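Local coordinates for outer surface protein (Bacillus cereus ATCC 14579, PDB 1X7F), which is of unknown function but, by its family, is probably a 6-phospho-N-acetylmuramidase that cleaves phosphorylated muramic acid sugars derived from the cell wall, at residues S323-N335 against G362-Y374. Sequence-based numbering, arbitrary orientation.
Sequences SVLQERGQVVIGN and GTIAEEELFLLDY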
ATOM      1  N   SER A 323     -34.920  -7.380   9.434  1.00 41.68           N
ATOM      2  CA  SER A 323     -34.163  -7.331   8.200  1.00 40.41           C
ATOM      3  C   SER A 323     -34.358  -5.999   7.480  1.00 39.40           C
ATOM      4  O   SER A 323     -35.454  -5.425   7.471  1.00 39.18           O
ATOM      5  CB  SER A 323     -34.552  -8.499   7.290  1.00 41.74           C
ATOM      6  OG  SER A 323     -33.941  -9.712   7.725  1.00 42.68           O
ATOM      7  N   VAL A 324     -33.273  -5.501   6.902  1.00 37.34           N
ATOM      8  CA  VAL A 324     -33.278  -4.218   6.205  1.00 35.63           C
ATOM      9  C   VAL A 324     -32.805  -4.413   4.759  1.00 35.88           C
ATOM     10  O   VAL A 324     -32.184  -5.446   4.416  1.00 34.70           O
ATOM     11  CB  VAL A 324     -32.393  -3.133   6.934  1.00 35.57           C
ATOM     12  CG1 VAL A 324     -32.956  -2.789   8.318  1.00 34.87           C
ATOM     13  CG2 VAL A 324     -30.922  -3.564   7.038  1.00 33.35           C
ATOM     14  N   LEU A 325     -33.124  -3.426   3.924  1.00 35.06           N
ATOM     15  CA  LEU A 325     -32.625  -3.342   2.559  1.00 35.48           C
ATOM     16  C   LEU A 325     -31.152  -3.708   2.525  1.00 34.96           C
ATOM     17  O   LEU A 325     -30.364  -3.194   3.310  1.00 34.38           O
ATOM     18  CB  LEU A 325     -32.817  -1.915   2.013  1.00 35.84           C
ATOM     19  CG  LEU A 325     -32.465  -1.622   0.547  1.00 37.75           C
ATOM     20  CD1 LEU A 325     -33.482  -2.321  -0.385  1.00 35.42           C
ATOM     21  CD2 LEU A 325     -32.420  -0.092   0.276  1.00 33.87           C
ATOM     22  N   GLN A 326     -30.779  -4.597   1.614  1.00 35.08           N
ATOM     23  CA  GLN A 326     -29.385  -5.018   1.520  1.00 35.10           C
ATOM     24  C   GLN A 326     -28.639  -4.026   0.664  1.00 35.17           C
ATOM     25  O   GLN A 326     -29.078  -3.714  -0.442  1.00 35.27           O
ATOM     26  CB  GLN A 326     -29.268  -6.431   0.953  1.00 35.38           C
ATOM     27  CG  GLN A 326     -30.058  -7.462   1.724  1.00 33.45           C
ATOM     28  CD  GLN A 326     -29.980  -8.818   1.073  1.00 35.29           C
ATOM     29  OE1 GLN A 326     -28.908  -9.442   1.043  1.00 34.51           O
ATOM     30  NE2 GLN A 326     -31.108  -9.290   0.554  1.00 29.20           N
ATOM     31  N   GLU A 327     -27.535  -3.504   1.196  1.00 34.88           N
ATOM     32  CA  GLU A 327     -26.787  -2.439   0.548  1.00 36.01           C
ATOM     33  C   GLU A 327     -25.303  -2.745   0.593  1.00 36.29           C
ATOM     34  O   GLU A 327     -24.847  -3.400   1.519  1.00 36.67           O
ATOM     35  CB  GLU A 327     -27.083  -1.094   1.223  1.00 36.42           C
ATOM     36  CG  GLU A 327     -28.570  -0.739   1.235  1.00 36.96           C
ATOM     37  CD  GLU A 327     -28.828   0.689   1.668  1.00 41.36           C
ATOM     38  OE1 GLU A 327     -29.299   0.880   2.809  1.00 40.03           O
ATOM     39  OE2 GLU A 327     -28.552   1.621   0.869  1.00 42.34           O
ATOM     40  N   ARG A 328     -24.568  -2.282  -0.424  1.00 36.81           N
ATOM     41  CA  ARG A 328     -23.112  -2.452  -0.525  1.00 37.28           C
ATOM     42  C   ARG A 328     -22.389  -2.169   0.802  1.00 35.91           C
ATOM     43  O   ARG A 328     -22.557  -1.096   1.389  1.00 35.67           O
ATOM     44  CB  ARG A 328     -22.545  -1.541  -1.638  1.00 37.60           C
ATOM     45  CG  ARG A 328     -21.042  -1.766  -1.950  1.00 38.26           C
ATOM     46  CD  ARG A 328     -20.527  -0.983  -3.217  1.00 38.19           C
ATOM     47  NE  ARG A 328     -19.084  -1.198  -3.421  1.00 39.39           N
ATOM     48  CZ  ARG A 328     -18.541  -2.220  -4.101  1.00 39.50           C
ATOM     49  NH1 ARG A 328     -17.218  -2.329  -4.205  1.00 39.75           N
ATOM     50  NH2 ARG A 328     -19.307  -3.142  -4.666  1.00 38.16           N
ATOM     51  N   GLY A 329     -21.597  -3.144   1.256  1.00 35.45           N
ATOM     52  CA  GLY A 329     -20.756  -2.997   2.437  1.00 35.27           C
ATOM     53  C   GLY A 329     -21.315  -3.674   3.671  1.00 36.37           C
ATOM     54  O   GLY A 329     -20.624  -3.776   4.693  1.00 36.47           O
ATOM     55  N   GLN A 330     -22.571  -4.123   3.596  1.00 35.74           N
ATOM     56  CA  GLN A 330     -23.191  -4.781   4.743  1.00 35.97           C
ATOM     57  C   GLN A 330     -22.615  -6.165   4.897  1.00 36.16           C
ATOM     58  O   GLN A 330     -22.424  -6.881   3.911  1.00 37.39           O
ATOM     59  CB  GLN A 330     -24.716  -4.858   4.607  1.00 34.86           C
ATOM     60  CG  GLN A 330     -25.424  -3.561   4.917  1.00 34.73           C
ATOM     61  CD  GLN A 330     -26.906  -3.603   4.562  1.00 35.35           C
ATOM     62  OE1 GLN A 330     -27.609  -2.602   4.698  1.00 36.13           O
ATOM     63  NE2 GLN A 330     -27.377  -4.750   4.105  1.00 32.87           N
ATOM     64  N   VAL A 331     -22.311  -6.521   6.142  1.00 35.59           N
ATOM     65  CA  VAL A 331     -22.005  -7.901   6.484  1.00 34.31           C
ATOM     66  C   VAL A 331     -23.316  -8.514   6.971  1.00 34.51           C
ATOM     67  O   VAL A 331     -23.941  -7.994   7.894  1.00 33.78           O
ATOM     68  CB  VAL A 331     -20.897  -8.003   7.554  1.00 34.23           C
ATOM     69  CG1 VAL A 331     -20.604  -9.455   7.882  1.00 30.58           C
ATOM     70  CG2 VAL A 331     -19.638  -7.281   7.074  1.00 32.00           C
ATOM     71  N   VAL A 332     -23.756  -9.577   6.295  1.00 33.82           N
ATOM     72  CA  VAL A 332     -25.006 -10.244   6.633  1.00 33.36           C
ATOM     73  C   VAL A 332     -24.720 -11.729   6.830  1.00 33.93           C
ATOM     74  O   VAL A 332     -23.685 -12.240   6.371  1.00 33.74           O
ATOM     75  CB  VAL A 332     -26.173  -9.994   5.589  1.00 33.58           C
ATOM     76  CG1 VAL A 332     -26.429  -8.482   5.369  1.00 31.60           C
ATOM     77  CG2 VAL A 332     -25.924 -10.710   4.257  1.00 32.56           C
ATOM     78  N   ILE A 333     -25.634 -12.390   7.524  0.50 33.57           N
ATOM     79  CA  ILE A 333     -25.548 -13.811   7.749  0.50 33.27           C
ATOM     80  C   ILE A 333     -26.924 -14.432   7.559  0.50 33.82           C
ATOM     81  O   ILE A 333     -27.951 -13.837   7.915  0.50 33.92           O
ATOM     82  CB  ILE A 333     -24.961 -14.124   9.151  0.50 32.62           C
ATOM     83  CG1 ILE A 333     -24.481 -15.582   9.208  0.50 32.04           C
ATOM     84  CG2 ILE A 333     -25.970 -13.789  10.263  0.50 31.56           C
ATOM     85  CD1 ILE A 333     -23.436 -15.859  10.248  0.50 27.87           C
ATOM     86  N   GLY A 334     -26.926 -15.618   6.964  1.00 33.83           N
ATOM     87  CA  GLY A 334     -28.117 -16.437   6.867  1.00 33.35           C
ATOM     88  C   GLY A 334     -28.537 -16.874   8.255  1.00 32.43           C
ATOM     89  O   GLY A 334     -27.736 -17.387   9.028  1.00 31.77           O
ATOM     90  N   ASN A 335     -29.807 -16.639   8.562  1.00 33.26           N
ATOM     91  CA  ASN A 335     -30.370 -16.926   9.868  1.00 34.02           C
ATOM     92  C   ASN A 335     -31.117 -18.268   9.893  1.00 34.39           C
ATOM     93  O   ASN A 335     -31.097 -18.992   8.896  1.00 35.41           O
ATOM     94  CB  ASN A 335     -31.221 -15.732  10.343  1.00 34.09           C
ATOM     95  CG  ASN A 335     -32.471 -15.485   9.490  1.00 34.15           C
ATOM     96  OD1 ASN A 335     -32.838 -14.335   9.253  1.00 37.04           O
ATOM     97  ND2 ASN A 335     -33.145 -16.544   9.070  1.00 31.09           N
ATOM     98  N   GLY A 362     -23.155  -6.171  10.454  1.00 32.31           N
ATOM     99  CA  GLY A 362     -22.368  -4.961  10.508  1.00 31.01           C
ATOM    100  C   GLY A 362     -22.171  -4.351   9.141  1.00 33.01           C
ATOM    101  O   GLY A 362     -22.842  -4.723   8.177  1.00 31.94           O
ATOM    102  N   THR A 363     -21.266  -3.377   9.063  1.00 33.70           N
ATOM    103  CA  THR A 363     -20.952  -2.726   7.799  1.00 34.53           C
ATOM    104  C   THR A 363     -19.447  -2.528   7.702  1.00 34.88           C
ATOM    105  O   THR A 363     -18.792  -2.204   8.693  1.00 35.09           O
ATOM    106  CB  THR A 363     -21.625  -1.339   7.655  1.00 34.67           C
ATOM    107  OG1 THR A 363     -21.360  -0.542   8.820  1.00 37.30           O
ATOM    108  CG2 THR A 363     -23.152  -1.424   7.568  1.00 32.68           C
ATOM    109  N   ILE A 364     -18.913  -2.734   6.504  1.00 34.22           N
ATOM    110  CA  ILE A 364     -17.538  -2.366   6.211  1.00 33.54           C
ATOM    111  C   ILE A 364     -17.455  -0.839   6.212  1.00 34.38           C
ATOM    112  O   ILE A 364     -18.347  -0.168   5.700  1.00 34.70           O
ATOM    113  CB  ILE A 364     -17.099  -2.941   4.830  1.00 32.79           C
ATOM    114  CG1 ILE A 364     -17.254  -4.478   4.770  1.00 30.16           C
ATOM    115  CG2 ILE A 364     -15.675  -2.426   4.426  1.00 32.67           C
ATOM    116  CD1 ILE A 364     -16.702  -5.250   5.978  1.00 34.39           C
ATOM    117  N   ALA A 365     -16.388  -0.307   6.799  1.00 35.14           N
ATOM    118  CA  ALA A 365     -16.151   1.126   6.861  1.00 35.77           C
ATOM    119  C   ALA A 365     -16.317   1.741   5.471  1.00 36.13           C
ATOM    120  O   ALA A 365     -15.834   1.187   4.480  1.00 35.16           O
ATOM    121  CB  ALA A 365     -14.747   1.417   7.439  1.00 34.96           C
ATOM    122  N   GLU A 366     -17.010   2.878   5.421  1.00 36.86           N
ATOM    123  CA  GLU A 366     -17.408   3.527   4.170  1.00 39.49           C
ATOM    124  C   GLU A 366     -16.210   3.866   3.272  1.00 38.18           C
ATOM    125  O   GLU A 366     -16.292   3.709   2.059  1.00 38.66           O
ATOM    126  CB  GLU A 366     -18.217   4.802   4.478  1.00 39.18           C
ATOM    127  CG  GLU A 366     -19.019   5.358   3.300  1.00 43.89           C
ATOM    128  CD  GLU A 366     -19.527   6.788   3.541  1.00 46.18           C
ATOM    129  OE1 GLU A 366     -20.009   7.434   2.572  1.00 52.47           O
ATOM    130  OE2 GLU A 366     -19.430   7.286   4.699  1.00 54.49           O
ATOM    131  N   GLU A 367     -15.118   4.332   3.872  0.50 37.79           N
ATOM    132  CA  GLU A 367     -13.911   4.676   3.123  0.50 37.58           C
ATOM    133  C   GLU A 367     -13.254   3.451   2.474  0.50 37.17           C
ATOM    134  O   GLU A 367     -12.470   3.587   1.540  0.50 37.38           O
ATOM    135  CB  GLU A 367     -12.914   5.444   4.006  0.50 37.19           C
ATOM    136  CG  GLU A 367     -12.358   4.663   5.189  0.50 37.36           C
ATOM    137  CD  GLU A 367     -13.240   4.687   6.424  0.50 36.54           C
ATOM    138  OE1 GLU A 367     -14.411   5.124   6.350  0.50 35.40           O
ATOM    139  OE2 GLU A 367     -12.751   4.245   7.483  0.50 38.34           O
ATOM    140  N   GLU A 368     -13.600   2.262   2.961  1.00 36.79           N
ATOM    141  CA  GLU A 368     -12.981   1.004   2.488  1.00 36.17           C
ATOM    142  C   GLU A 368     -13.844   0.179   1.528  1.00 35.76           C
ATOM    143  O   GLU A 368     -13.453  -0.919   1.144  1.00 36.15           O
ATOM    144  CB  GLU A 368     -12.554   0.113   3.671  1.00 35.91           C
ATOM    145  CG  GLU A 368     -11.384   0.656   4.501  1.00 34.68           C
ATOM    146  CD  GLU A 368     -10.817  -0.360   5.484  1.00 35.68           C
ATOM    147  OE1 GLU A 368     -11.189  -1.560   5.422  1.00 36.04           O
ATOM    148  OE2 GLU A 368      -9.989   0.033   6.342  1.00 40.04           O
ATOM    149  N   LEU A 369     -15.001   0.696   1.125  1.00 35.38           N
ATOM    150  CA  LEU A 369     -15.907  -0.091   0.288  1.00 36.46           C
ATOM    151  C   LEU A 369     -15.275  -0.436  -1.061  1.00 36.20           C
ATOM    152  O   LEU A 369     -15.517  -1.513  -1.595  1.00 35.90           O
ATOM    153  CB  LEU A 369     -17.275   0.608   0.085  1.00 36.72           C
ATOM    154  CG  LEU A 369     -18.177   0.838   1.308  1.00 38.53           C
ATOM    155  CD1 LEU A 369     -19.507   1.423   0.885  1.00 39.60           C
ATOM    156  CD2 LEU A 369     -18.401  -0.426   2.131  1.00 39.35           C
ATOM    157  N   PHE A 370     -14.481   0.478  -1.616  1.00 34.76           N
ATOM    158  CA  PHE A 370     -13.820   0.206  -2.893  1.00 34.20           C
ATOM    159  C   PHE A 370     -12.886  -1.031  -2.794  1.00 34.36           C
ATOM    160  O   PHE A 370     -12.589  -1.677  -3.795  1.00 35.39           O
ATOM    161  CB  PHE A 370     -13.052   1.444  -3.363  1.00 32.84           C
ATOM    162  CG  PHE A 370     -11.781   1.679  -2.611  1.00 32.06           C
ATOM    163  CD1 PHE A 370     -10.572   1.196  -3.107  1.00 28.91           C
ATOM    164  CD2 PHE A 370     -11.787   2.363  -1.395  1.00 28.87           C
ATOM    165  CE1 PHE A 370      -9.398   1.396  -2.408  1.00 31.00           C
ATOM    166  CE2 PHE A 370     -10.616   2.563  -0.700  1.00 29.48           C
ATOM    167  CZ  PHE A 370      -9.417   2.084  -1.200  1.00 30.35           C
ATOM    168  N   LEU A 371     -12.436  -1.346  -1.584  1.00 33.56           N
ATOM    169  CA  LEU A 371     -11.540  -2.472  -1.358  1.00 34.33           C
ATOM    170  C   LEU A 371     -12.194  -3.828  -1.639  1.00 35.30           C
ATOM    171  O   LEU A 371     -11.505  -4.784  -1.972  1.00 35.90           O
ATOM    172  CB  LEU A 371     -10.946  -2.428   0.051  1.00 33.11           C
ATOM    173  CG  LEU A 371      -9.821  -1.424   0.313  1.00 34.17           C
ATOM    174  CD1 LEU A 371      -9.368  -1.516   1.765  1.00 32.75           C
ATOM    175  CD2 LEU A 371      -8.620  -1.582  -0.654  1.00 33.90           C
ATOM    176  N   LEU A 372     -13.523  -3.880  -1.548  1.00 36.94           N
ATOM    177  CA  LEU A 372     -14.314  -5.054  -1.935  1.00 38.73           C
ATOM    178  C   LEU A 372     -14.055  -5.585  -3.357  1.00 39.45           C
ATOM    179  O   LEU A 372     -14.214  -6.789  -3.609  1.00 40.58           O
ATOM    180  CB  LEU A 372     -15.807  -4.768  -1.755  1.00 38.43           C
ATOM    181  CG  LEU A 372     -16.220  -4.460  -0.316  1.00 38.71           C
ATOM    182  CD1 LEU A 372     -17.690  -4.002  -0.244  1.00 34.88           C
ATOM    183  CD2 LEU A 372     -15.951  -5.686   0.570  1.00 37.40           C
ATOM    184  N   ASP A 373     -13.645  -4.698  -4.265  1.00 37.79           N
ATOM    185  CA  ASP A 373     -13.322  -5.070  -5.632  1.00 37.55           C
ATOM    186  C   ASP A 373     -12.063  -5.943  -5.733  1.00 36.67           C
ATOM    187  O   ASP A 373     -11.839  -6.593  -6.752  1.00 36.23           O
ATOM    188  CB  ASP A 373     -13.135  -3.810  -6.490  1.00 38.82           C
ATOM    189  CG  ASP A 373     -14.418  -2.977  -6.627  1.00 41.95           C
ATOM    190  OD1 ASP A 373     -15.525  -3.446  -6.264  1.00 43.22           O
ATOM    191  OD2 ASP A 373     -14.396  -1.819  -7.097  1.00 47.22           O
ATOM    192  N   TYR A 374     -11.238  -5.940  -4.688  1.00 35.45           N
ATOM    193  CA  TYR A 374     -10.048  -6.787  -4.638  1.00 35.81           C
ATOM    194  C   TYR A 374     -10.310  -8.182  -4.050  1.00 36.05           C
ATOM    195  O   TYR A 374      -9.419  -9.039  -4.058  1.00 36.82           O
ATOM    196  CB  TYR A 374      -8.884  -6.049  -3.942  1.00 36.21           C
ATOM    197  CG  TYR A 374      -8.562  -4.790  -4.695  1.00 35.14           C
ATOM    198  CD1 TYR A 374      -9.187  -3.587  -4.363  1.00 34.14           C
ATOM    199  CD2 TYR A 374      -7.717  -4.816  -5.801  1.00 32.97           C
ATOM    200  CE1 TYR A 374      -8.945  -2.432  -5.089  1.00 36.65           C
ATOM    201  CE2 TYR A 374      -7.466  -3.659  -6.532  1.00 34.92           C
ATOM    202  CZ  TYR A 374      -8.091  -2.475  -6.164  1.00 35.50           C
ATOM    203  OH  TYR A 374      -7.868  -1.327  -6.863  1.00 37.72           O
TER
HETATM  204  O   HOH W   1     -18.077  -5.037  -6.364  1.00 48.60           O
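Asp373 OD1 is gripped by two donors. Arg328 NH1 forms a salt bridge to it at 2.9 Å, meeting OD1 from above the carboxylate plane. A water that accepts from Arg328 NH2 donates to Asp373 OD1, its oxygen 3.0 Å away. The guanidinium and carboxylate planes lie 55° apart; NH1 alone bonds Asp373 directly, and NH2 reaches it through the water. With CG anti to the backbone N (chi1 -173°) and an extended chain to NE, Arg328 spans the distance to the 3-10 segment. There NH1 makes a second, weak bond to Leu369 O, and Leu372 CD1 lies over one guanidinium face, offset toward its rim. Arg328 NH2 also bonds Leu349 O, which ties the group to a neighbouring loop.

Beside this group, strands 330-334 and 358-364 pair antiparallel in the mixed sheet of the C-terminal region. Ile364 N donates to Gly329 O at 2.7 Å, nearly straight at 171°. Val331 and Gly362 are a hydrogen-bonded pair: Val331 N reaches Gly362 O at 2.8 Å and Gly362 N reaches Val331 O at 3.2 Å. Gln330 and Thr363 form the adjoining non-hydrogen-bonded pair.

A type II turn from Glu327 to Gln330 leads into strand 330-334. Leu369 CD2 presses on Gly329 CA at 3.5 Å, closer than usual carbon contact. Val331 CG2 meets Ile364 CD1 at 3.7 Å, the two side chains crossing at about a right angle.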